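Local coordinates for glycosylation Associate Protein 1 (Streptococcus agalactiae serotype V, PDB 6OYC) that probably helps glycosylate and secrete serine-rich adhesins as one member of an accessory Sec complex, built on a GT-B-like scaffold, at residues A[1-9]-A[32-41]; A[459-467]-A[479-490]. All coordinates share one frame; numbering follows the deposited sequence.

Contact 1 of 2, residues A[1-9]-A[32-41]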
loop_
_atom_site.group_PDB
_atom_site.type_symbol
_atom_site.label_atom_id
_atom_site.label_comp_id
_atom_site.label_asym_id
_atom_site.label_seq_id
_atom_site.Cartn_x
_atom_site.Cartn_y
_atom_site.Cartn_z
ATOM N N MET A 1 7.602 -17.987 18.578
ATOM C CA MET A 1 7.578 -16.825 17.677
ATOM C C MET A 1 6.562 -16.925 16.527
ATOM O O MET A 1 6.001 -17.990 16.246
ATOM C CB MET A 1 8.969 -16.590 17.095
ATOM C CG MET A 1 9.323 -17.502 15.951
ATOM S SD MET A 1 10.717 -16.842 15.014
ATOM C CE MET A 1 10.227 -15.121 14.797
ATOM N N PHE A 2 6.333 -15.801 15.856
ATOM C CA PHE A 2 5.283 -15.671 14.848
ATOM C C PHE A 2 5.898 -15.311 13.504
ATOM O O PHE A 2 6.599 -14.294 13.390
ATOM C CB PHE A 2 4.261 -14.611 15.256
ATOM C CG PHE A 2 3.485 -14.971 16.489
ATOM C CD1 PHE A 2 2.302 -15.687 16.395
ATOM C CD2 PHE A 2 3.949 -14.607 17.748
ATOM C CE1 PHE A 2 1.590 -16.031 17.534
ATOM C CE2 PHE A 2 3.242 -14.938 18.886
ATOM C CZ PHE A 2 2.058 -15.643 18.786
ATOM N N HIS A 3 5.600 -16.122 12.480
ATOM C CA HIS A 3 6.096 -15.912 11.124
ATOM C C HIS A 3 4.971 -15.328 10.274
ATOM O O HIS A 3 3.951 -15.995 10.044
ATOM C CB HIS A 3 6.601 -17.220 10.530
ATOM C CG HIS A 3 7.499 -17.982 11.445
ATOM N ND1 HIS A 3 8.867 -17.995 11.299
ATOM C CD2 HIS A 3 7.226 -18.743 12.534
ATOM C CE1 HIS A 3 9.401 -18.741 12.250
ATOM N NE2 HIS A 3 8.427 -19.201 13.016
ATOM N N PHE A 4 5.157 -14.088 9.809
ATOM C CA PHE A 4 4.156 -13.420 8.986
ATOM C C PHE A 4 4.499 -13.636 7.521
ATOM O O PHE A 4 5.648 -13.432 7.108
ATOM C CB PHE A 4 4.090 -11.918 9.284
ATOM C CG PHE A 4 3.378 -11.575 10.569
ATOM C CD1 PHE A 4 4.067 -11.563 11.785
ATOM C CD2 PHE A 4 2.033 -11.248 10.564
ATOM C CE1 PHE A 4 3.417 -11.236 12.971
ATOM C CE2 PHE A 4 1.381 -10.923 11.740
ATOM C CZ PHE A 4 2.070 -10.915 12.944
ATOM N N ILE A 5 3.515 -14.049 6.731
ATOM C CA ILE A 5 3.739 -14.177 5.296
ATOM C C ILE A 5 2.828 -13.168 4.605
ATOM O O ILE A 5 1.605 -13.358 4.602
ATOM C CB ILE A 5 3.480 -15.602 4.798
ATOM C CG1 ILE A 5 4.397 -16.588 5.550
ATOM C CG2 ILE A 5 3.663 -15.664 3.293
ATOM C CD1 ILE A 5 4.330 -17.983 5.031
ATOM N N PRO A 6 3.374 -12.097 4.014
ATOM C CA PRO A 6 2.543 -11.061 3.391
ATOM C C PRO A 6 2.126 -11.446 1.978
ATOM O O PRO A 6 2.584 -12.436 1.409
ATOM C CB PRO A 6 3.480 -9.841 3.358
ATOM C CG PRO A 6 4.833 -10.456 3.131
ATOM C CD PRO A 6 4.816 -11.801 3.877
ATOM N N SER A 7 1.248 -10.619 1.413
ATOM C CA SER A 7 0.839 -10.696 0.007
ATOM C C SER A 7 1.167 -9.364 -0.647
ATOM O O SER A 7 0.268 -8.552 -0.901
ATOM C CB SER A 7 -0.662 -11.023 -0.146
ATOM O OG SER A 7 -0.901 -12.368 0.220
ATOM N N TRP A 8 2.449 -9.114 -0.855
ATOM C CA TRP A 8 2.856 -7.829 -1.412
ATOM C C TRP A 8 3.333 -8.042 -2.833
ATOM O O TRP A 8 4.419 -7.587 -3.215
ATOM C CB TRP A 8 3.954 -7.179 -0.571
ATOM C CG TRP A 8 3.546 -6.887 0.833
ATOM C CD1 TRP A 8 2.270 -6.721 1.312
ATOM C CD2 TRP A 8 4.420 -6.721 1.949
ATOM N NE1 TRP A 8 2.301 -6.471 2.673
ATOM C CE2 TRP A 8 3.609 -6.452 3.083
ATOM C CE3 TRP A 8 5.812 -6.771 2.105
ATOM C CZ2 TRP A 8 4.144 -6.244 4.345
ATOM C CZ3 TRP A 8 6.343 -6.546 3.360
ATOM C CH2 TRP A 8 5.511 -6.302 4.466
ATOM N N TYR A 9 2.523 -8.769 -3.592
ATOM C CA TYR A 9 2.856 -9.292 -4.900
ATOM C C TYR A 9 2.604 -8.241 -5.982
ATOM O O TYR A 9 1.981 -7.199 -5.750
ATOM C CB TYR A 9 2.035 -10.550 -5.172
ATOM C CG TYR A 9 2.355 -11.647 -4.208
ATOM C CD1 TYR A 9 3.672 -12.062 -4.036
ATOM C CD2 TYR A 9 1.362 -12.257 -3.444
ATOM C CE1 TYR A 9 4.001 -13.056 -3.163
ATOM C CE2 TYR A 9 1.695 -13.272 -2.540
ATOM C CZ TYR A 9 3.024 -13.666 -2.414
ATOM O OH TYR A 9 3.408 -14.662 -1.539
ATOM N N ASP A 32 -1.760 -2.755 4.624
ATOM C CA ASP A 32 -2.694 -3.876 4.558
ATOM C C ASP A 32 -2.694 -4.619 5.887
ATOM O O ASP A 32 -2.089 -4.173 6.867
ATOM C CB ASP A 32 -2.368 -4.796 3.377
ATOM C CG ASP A 32 -1.107 -5.631 3.592
ATOM O OD1 ASP A 32 -0.448 -5.514 4.645
ATOM O OD2 ASP A 32 -0.766 -6.418 2.684
ATOM N N ASP A 33 -3.348 -5.790 5.894
ATOM C CA ASP A 33 -3.535 -6.547 7.128
ATOM C C ASP A 33 -2.211 -6.995 7.739
ATOM O O ASP A 33 -2.078 -7.032 8.970
ATOM C CB ASP A 33 -4.470 -7.739 6.873
ATOM C CG ASP A 33 -4.015 -8.624 5.698
ATOM O OD1 ASP A 33 -3.476 -8.076 4.703
ATOM O OD2 ASP A 33 -4.208 -9.871 5.773
ATOM N N THR A 34 -1.215 -7.326 6.918
ATOM C CA THR A 34 0.055 -7.756 7.490
ATOM C C THR A 34 0.723 -6.625 8.258
ATOM O O THR A 34 1.243 -6.839 9.360
ATOM C CB THR A 34 0.984 -8.271 6.398
ATOM O OG1 THR A 34 0.337 -9.322 5.678
ATOM C CG2 THR A 34 2.302 -8.788 7.008
ATOM N N ILE A 35 0.735 -5.415 7.685
ATOM C CA ILE A 35 1.307 -4.268 8.391
ATOM C C ILE A 35 0.579 -4.058 9.708
ATOM O O ILE A 35 1.190 -3.924 10.776
ATOM C CB ILE A 35 1.231 -2.997 7.522
ATOM C CG1 ILE A 35 1.916 -3.194 6.158
ATOM C CG2 ILE A 35 1.730 -1.781 8.326
ATOM C CD1 ILE A 35 3.397 -3.203 6.221
ATOM N N ASN A 36 -0.746 -4.016 9.640
ATOM C CA ASN A 36 -1.540 -3.772 10.830
ATOM C C ASN A 36 -1.263 -4.826 11.898
ATOM O O ASN A 36 -1.076 -4.493 13.075
ATOM C CB ASN A 36 -3.014 -3.742 10.436
ATOM C CG ASN A 36 -3.920 -3.833 11.620
ATOM O OD1 ASN A 36 -4.211 -4.929 12.111
ATOM N ND2 ASN A 36 -4.352 -2.677 12.116
ATOM N N GLN A 37 -1.183 -6.100 11.490
ATOM C CA GLN A 37 -1.021 -7.182 12.456
ATOM C C GLN A 37 0.391 -7.229 13.015
ATOM O O GLN A 37 0.581 -7.518 14.201
ATOM C CB GLN A 37 -1.396 -8.523 11.818
ATOM C CG GLN A 37 -2.898 -8.640 11.602
ATOM C CD GLN A 37 -3.288 -9.613 10.513
ATOM O OE1 GLN A 37 -2.512 -10.501 10.143
ATOM N NE2 GLN A 37 -4.507 -9.464 10.001
ATOM N N MET A 38 1.402 -6.969 12.188
ATOM C CA MET A 38 2.748 -7.020 12.749
ATOM C C MET A 38 2.991 -5.887 13.732
ATOM O O MET A 38 3.724 -6.068 14.710
ATOM C CB MET A 38 3.798 -6.968 11.658
ATOM C CG MET A 38 5.197 -7.120 12.230
ATOM S SD MET A 38 6.246 -7.972 11.059
ATOM C CE MET A 38 5.283 -7.594 9.603
ATOM N N LYS A 39 2.393 -4.718 13.482
ATOM C CA LYS A 39 2.524 -3.602 14.407
ATOM C C LYS A 39 1.957 -3.962 15.773
ATOM O O LYS A 39 2.594 -3.718 16.800
ATOM C CB LYS A 39 1.826 -2.359 13.845
ATOM C CG LYS A 39 2.577 -1.636 12.722
ATOM C CD LYS A 39 3.413 -0.453 13.242
ATOM C CE LYS A 39 4.685 -0.935 13.924
ATOM N NZ LYS A 39 5.779 0.071 14.001
ATOM N N MET A 40 0.761 -4.559 15.804
ATOM C CA MET A 40 0.125 -4.838 17.084
ATOM C C MET A 40 0.786 -6.005 17.802
ATOM O O MET A 40 0.814 -6.029 19.040
ATOM C CB MET A 40 -1.366 -5.096 16.901
ATOM C CG MET A 40 -1.710 -6.231 15.996
ATOM S SD MET A 40 -3.282 -6.939 16.533
ATOM C CE MET A 40 -4.469 -5.948 15.664
ATOM N N PHE A 41 1.332 -6.972 17.062
ATOM C CA PHE A 41 2.151 -7.972 17.733
ATOM C C PHE A 41 3.407 -7.337 18.310
ATOM O O PHE A 41 3.878 -7.761 19.370
ATOM C CB PHE A 41 2.497 -9.118 16.780
ATOM C CG PHE A 41 1.421 -10.154 16.695
ATOM C CD1 PHE A 41 0.185 -9.833 16.171
ATOM C CD2 PHE A 41 1.622 -11.433 17.192
ATOM C CE1 PHE A 41 -0.822 -10.770 16.116
ATOM C CE2 PHE A 41 0.614 -12.380 17.143
ATOM C CZ PHE A 41 -0.606 -12.057 16.597
HETATM O O HOH W 1 -0.407 -8.923 3.149
HETATM O O HOH W 2 -2.590 -7.319 0.354
#
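Phe4, Phe41 and Phe2 meet in two successive T-shaped stacks. Phe4 turns its edge to a face of Phe41, CZ lying 3.9 Å from Phe41 CG, with the planes at 85°. Phe41 in turn directs its own edge at Phe2, and its CE2 sits over the centre of that ring, 3.8 Å from Phe2 CD1. Both strand phenylalanines can take part because alternate residues of strand 2-5 face the same side. CB of Gln37 packs 3.7 Å from Phe4 CE2, while its amide turns to Ser254; Met38 adds an oblique Met-aromatic contact, with SD 4.9 Å from the centroid of the Phe4 ring.

Past the strand, the compact apolar ring of Pro6 lets CB lie over a face of the Trp8 indole and against Thr34. Trp8 rests CZ2 3.7 Å from CD1 of Ile35 and sends NE1 to Asp32 OD2 in a weak, bent hydrogen bond. A short side chain with two acceptors suits Asp32 to this place: with CG between backbone N and carbonyl carbon (chi1 73°), OD1 caps the helix by accepting from Thr34 N, weakly, and from Ile35 N at 3.3 Å, nearly straight. OD2 also accepts from a water that bridges to Ser7 N and Thr34 OG1, knitting the strand's exit to the helix start.

Farther out, Ile231 of strand 229-233 and Leu50 of strand 48-52 flank this core, and helix 505-512 covers Phe2 and Phe41. Strand and helix, nearly antiparallel (162°), form a beta-alpha unit of a Rossmann-like alpha/beta domain, consistent with the family's GT-B clan.

Contact 2 of 2, residues A[459-467]-A[479-490]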
loop_
_atom_site.group_PDB
_atom_site.type_symbol
_atom_site.label_atom_id
_atom_site.label_comp_id
_atom_site.label_asym_id
_atom_site.label_seq_id
_atom_site.Cartn_x
_atom_site.Cartn_y
_atom_site.Cartn_z
ATOM N N GLU A 459 -19.867 5.082 12.802
ATOM C CA GLU A 459 -21.137 5.040 13.512
ATOM C C GLU A 459 -21.736 6.442 13.463
ATOM O O GLU A 459 -21.102 7.404 13.910
ATOM C CB GLU A 459 -20.957 4.565 14.955
ATOM C CG GLU A 459 -20.740 3.059 15.097
ATOM C CD GLU A 459 -20.760 2.604 16.543
ATOM O OE1 GLU A 459 -21.856 2.560 17.142
ATOM O OE2 GLU A 459 -19.676 2.298 17.087
ATOM N N HIS A 460 -22.931 6.552 12.885
ATOM C CA HIS A 460 -23.611 7.835 12.735
ATOM C C HIS A 460 -23.637 8.603 14.049
ATOM O O HIS A 460 -23.917 8.035 15.106
ATOM C CB HIS A 460 -25.036 7.591 12.233
ATOM C CG HIS A 460 -25.796 8.840 11.916
ATOM N ND1 HIS A 460 -25.342 9.785 11.022
ATOM C CD2 HIS A 460 -26.994 9.289 12.362
ATOM C CE1 HIS A 460 -26.228 10.763 10.930
ATOM N NE2 HIS A 460 -27.238 10.484 11.733
ATOM N N ARG A 461 -23.305 9.898 13.975
ATOM C CA ARG A 461 -23.333 10.837 15.100
ATOM C C ARG A 461 -22.421 10.419 16.253
ATOM O O ARG A 461 -22.536 10.945 17.365
ATOM C CB ARG A 461 -24.764 11.060 15.614
ATOM C CG ARG A 461 -25.683 11.799 14.634
ATOM C CD ARG A 461 -27.136 11.807 15.119
ATOM N NE ARG A 461 -27.307 12.700 16.261
ATOM C CZ ARG A 461 -27.875 13.898 16.189
ATOM N NH1 ARG A 461 -28.339 14.342 15.023
ATOM N NH2 ARG A 461 -27.981 14.649 17.279
ATOM N N LYS A 462 -21.503 9.493 16.018
ATOM C CA LYS A 462 -20.503 9.132 17.015
ATOM C C LYS A 462 -19.101 9.495 16.563
ATOM O O LYS A 462 -18.351 10.132 17.318
ATOM C CB LYS A 462 -20.577 7.628 17.324
ATOM C CG LYS A 462 -21.829 7.191 18.064
ATOM C CD LYS A 462 -21.629 5.835 18.725
ATOM C CE LYS A 462 -22.917 5.327 19.337
ATOM N NZ LYS A 462 -23.568 6.382 20.180
ATOM N N ASN A 463 -18.728 9.099 15.341
ATOM C CA ASN A 463 -17.451 9.478 14.744
ATOM C C ASN A 463 -17.652 9.882 13.293
ATOM O O ASN A 463 -16.706 9.832 12.500
ATOM C CB ASN A 463 -16.420 8.337 14.850
ATOM C CG ASN A 463 -16.742 7.145 13.942
ATOM O OD1 ASN A 463 -17.911 6.810 13.700
ATOM N ND2 ASN A 463 -15.695 6.495 13.443
ATOM N N GLY A 464 -18.868 10.255 12.929
ATOM C CA GLY A 464 -19.159 10.617 11.557
ATOM C C GLY A 464 -20.629 10.945 11.406
ATOM O O GLY A 464 -21.400 10.957 12.373
ATOM N N TYR A 465 -21.008 11.221 10.167
ATOM C CA TYR A 465 -22.363 11.653 9.869
ATOM C C TYR A 465 -22.719 11.178 8.471
ATOM O O TYR A 465 -21.996 11.465 7.508
ATOM C CB TYR A 465 -22.486 13.173 9.980
ATOM C CG TYR A 465 -23.909 13.683 10.086
ATOM C CD1 TYR A 465 -24.731 13.758 8.960
ATOM C CD2 TYR A 465 -24.426 14.115 11.308
ATOM C CE1 TYR A 465 -26.034 14.245 9.046
ATOM C CE2 TYR A 465 -25.735 14.604 11.405
ATOM C CZ TYR A 465 -26.529 14.665 10.271
ATOM O OH TYR A 465 -27.817 15.138 10.363
ATOM N N ILE A 466 -23.818 10.439 8.371
ATOM C CA ILE A 466 -24.297 9.906 7.104
ATOM C C ILE A 466 -25.414 10.809 6.593
ATOM O O ILE A 466 -26.465 10.937 7.235
ATOM C CB ILE A 466 -24.775 8.453 7.259
ATOM C CG1 ILE A 466 -23.678 7.604 7.908
ATOM C CG2 ILE A 466 -25.154 7.877 5.913
ATOM C CD1 ILE A 466 -24.035 6.133 8.010
ATOM N N ILE A 467 -25.185 11.446 5.452
ATOM C CA ILE A 467 -26.167 12.334 4.844
ATOM C C ILE A 467 -26.969 11.553 3.808
ATOM O O ILE A 467 -26.428 10.705 3.080
ATOM C CB ILE A 467 -25.503 13.583 4.223
ATOM C CG1 ILE A 467 -24.535 13.199 3.113
ATOM C CG2 ILE A 467 -24.758 14.385 5.280
ATOM C CD1 ILE A 467 -23.969 14.378 2.368
ATOM N N TYR A 479 -22.416 20.581 12.216
ATOM C CA TYR A 479 -22.508 19.620 13.311
ATOM C C TYR A 479 -21.144 19.250 13.887
ATOM O O TYR A 479 -21.017 18.995 15.090
ATOM C CB TYR A 479 -23.210 18.365 12.806
ATOM C CG TYR A 479 -23.412 17.285 13.843
ATOM C CD1 TYR A 479 -24.499 17.331 14.710
ATOM C CD2 TYR A 479 -22.537 16.204 13.945
ATOM C CE1 TYR A 479 -24.709 16.342 15.656
ATOM C CE2 TYR A 479 -22.745 15.199 14.899
ATOM C CZ TYR A 479 -23.838 15.282 15.750
ATOM O OH TYR A 479 -24.080 14.314 16.701
ATOM N N TYR A 480 -20.118 19.153 13.041
ATOM C CA TYR A 480 -18.792 18.793 13.528
ATOM C C TYR A 480 -17.835 19.970 13.579
ATOM O O TYR A 480 -16.897 19.948 14.381
ATOM C CB TYR A 480 -18.185 17.663 12.675
ATOM C CG TYR A 480 -18.640 16.295 13.135
ATOM C CD1 TYR A 480 -18.390 15.870 14.427
ATOM C CD2 TYR A 480 -19.354 15.450 12.301
ATOM C CE1 TYR A 480 -18.819 14.641 14.871
ATOM C CE2 TYR A 480 -19.790 14.210 12.744
ATOM C CZ TYR A 480 -19.519 13.812 14.031
ATOM O OH TYR A 480 -19.942 12.583 14.509
ATOM N N CYS A 481 -18.075 21.008 12.787
ATOM C CA CYS A 481 -17.139 22.119 12.714
ATOM C C CYS A 481 -17.398 23.185 13.761
ATOM O O CYS A 481 -16.444 23.774 14.281
ATOM C CB CYS A 481 -17.190 22.750 11.323
ATOM S SG CYS A 481 -16.255 21.780 10.112
ATOM N N GLU A 482 -18.660 23.433 14.097
ATOM C CA GLU A 482 -19.013 24.527 14.985
ATOM C C GLU A 482 -19.476 24.071 16.360
ATOM O O GLU A 482 -19.233 24.779 17.338
ATOM C CB GLU A 482 -20.074 25.400 14.307
ATOM C CG GLU A 482 -19.663 25.665 12.843
ATOM C CD GLU A 482 -20.646 26.515 12.069
ATOM O OE1 GLU A 482 -21.731 26.812 12.612
ATOM O OE2 GLU A 482 -20.327 26.887 10.912
ATOM N N GLN A 483 -20.086 22.890 16.472
ATOM C CA GLN A 483 -20.409 22.313 17.774
ATOM C C GLN A 483 -19.222 21.452 18.214
ATOM O O GLN A 483 -19.035 20.330 17.728
ATOM C CB GLN A 483 -21.709 21.512 17.708
ATOM C CG GLN A 483 -22.863 22.211 16.985
ATOM C CD GLN A 483 -24.172 21.403 17.004
ATOM O OE1 GLN A 483 -24.438 20.627 17.935
ATOM N NE2 GLN A 483 -24.991 21.581 15.965
ATOM N N LEU A 484 -18.416 21.985 19.144
ATOM C CA LEU A 484 -17.198 21.308 19.582
ATOM C C LEU A 484 -17.486 19.994 20.284
ATOM O O LEU A 484 -16.641 19.089 20.277
ATOM C CB LEU A 484 -16.409 22.194 20.532
ATOM C CG LEU A 484 -15.451 23.203 19.926
ATOM C CD1 LEU A 484 -15.276 24.351 20.905
ATOM C CD2 LEU A 484 -14.127 22.541 19.620
ATOM N N THR A 485 -18.643 19.880 20.931
ATOM C CA THR A 485 -18.932 18.674 21.694
ATOM C C THR A 485 -19.022 17.442 20.793
ATOM O O THR A 485 -18.641 16.337 21.202
ATOM C CB THR A 485 -20.222 18.881 22.507
ATOM O OG1 THR A 485 -20.250 17.975 23.614
ATOM C CG2 THR A 485 -21.463 18.669 21.665
ATOM N N ASN A 486 -19.498 17.616 19.560
ATOM C CA ASN A 486 -19.632 16.483 18.655
ATOM C C ASN A 486 -18.272 16.010 18.173
ATOM O O ASN A 486 -18.018 14.800 18.079
ATOM C CB ASN A 486 -20.522 16.867 17.475
ATOM C CG ASN A 486 -21.909 17.290 17.912
ATOM O OD1 ASN A 486 -22.503 16.679 18.808
ATOM N ND2 ASN A 486 -22.438 18.335 17.280
ATOM N N TRP A 487 -17.378 16.954 17.883
ATOM C CA TRP A 487 -16.044 16.597 17.427
ATOM C C TRP A 487 -15.274 15.842 18.501
ATOM O O TRP A 487 -14.619 14.834 18.213
ATOM C CB TRP A 487 -15.295 17.852 17.006
ATOM C CG TRP A 487 -14.110 17.561 16.169
ATOM C CD1 TRP A 487 -14.072 17.441 14.806
ATOM C CD2 TRP A 487 -12.777 17.335 16.633
ATOM N NE1 TRP A 487 -12.789 17.158 14.396
ATOM C CE2 TRP A 487 -11.976 17.088 15.498
ATOM C CE3 TRP A 487 -12.182 17.325 17.899
ATOM C CZ2 TRP A 487 -10.618 16.834 15.592
ATOM C CZ3 TRP A 487 -10.831 17.080 17.988
ATOM C CH2 TRP A 487 -10.062 16.839 16.846
ATOM N N ASN A 488 -15.347 16.298 19.750
ATOM C CA ASN A 488 -14.616 15.590 20.793
ATOM C C ASN A 488 -15.217 14.225 21.066
ATOM O O ASN A 488 -14.494 13.309 21.471
ATOM C CB ASN A 488 -14.565 16.409 22.077
ATOM C CG ASN A 488 -13.838 17.715 21.893
ATOM O OD1 ASN A 488 -12.753 17.758 21.305
ATOM N ND2 ASN A 488 -14.432 18.794 22.389
ATOM N N ARG A 489 -16.525 14.061 20.863
ATOM C CA ARG A 489 -17.093 12.724 20.982
ATOM C C ARG A 489 -16.426 11.770 20.002
ATOM O O ARG A 489 -16.232 10.589 20.313
ATOM C CB ARG A 489 -18.609 12.766 20.756
ATOM C CG ARG A 489 -19.261 11.384 20.724
ATOM C CD ARG A 489 -20.721 11.410 21.169
ATOM N NE ARG A 489 -21.581 11.899 20.101
ATOM C CZ ARG A 489 -22.034 13.148 20.016
ATOM N NH1 ARG A 489 -21.727 14.035 20.953
ATOM N NH2 ARG A 489 -22.806 13.507 18.998
ATOM N N SER A 490 -16.042 12.284 18.828
ATOM C CA SER A 490 -15.452 11.456 17.787
ATOM C C SER A 490 -14.009 11.091 18.126
ATOM O O SER A 490 -13.605 9.926 17.995
ATOM C CB SER A 490 -15.528 12.181 16.443
ATOM O OG SER A 490 -14.827 11.458 15.442
#
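With chi1 near 180° in both (-178° and -163°), Tyr479 and Tyr465 swing their rings away from their own backbone nitrogens and into one another: the edge of Tyr465 meets a face of Tyr479 in a tilted edge-to-face pair, Tyr465 CD2 3.9 Å from Tyr479 CD2. Asn486 ND2 lies over the opposite face of Tyr479 while donating to Tyr479 O at 2.7 Å, on a lone pair. The phenol oxygen of Tyr479 sits over the guanidinium of Arg461.

Arg489, bent at chi3 (78°), lays its guanidinium side-on to one carbonyl: NE and NH2 both donate to Arg461 O, each at 3.1 Å. Arginine suits this place because two of its N-H groups can share one oxygen; NH2 also reaches Asn486 OD1. Tyr480 is long enough to span to the strand, where its OH donates to Gly464 O at 3.1 Å from above the carbonyl plane, on the opposite face from Arg461 N. Ser490 is small enough to pack OG 3.4 Å from Asn463 CA; this hydroxyl bonds to Gly446 O.

Backbone bonds join Tyr465 to strand 449-451. Two helices thus clasp the last strand of a parallel sheet, consistent with the second Rossmann-like domain of a GT-B fold.

Contact 1 closes near the N-terminus long before contact 2 opens close to the C-terminal end. Their centres lie about 33 Å apart and their nearest atoms about 15 Å, so they do not touch. Each belongs to a different parallel sheet: strand 2-5 lies inside the seven-stranded one, whereas strand 464-466 is an outermost strand of the six-stranded one. Helix 484-502, which starts in contact 2, leads toward the first domain, where its Tyr501 bonds to Asn36 O on the helix of contact 1; helix 505-512 then packs on that contact's aromatic cluster. The C-terminal chain thus returns to the N-terminal domain, as in GT-B glycosyltransferases, tying the two Rossmann-like halves together.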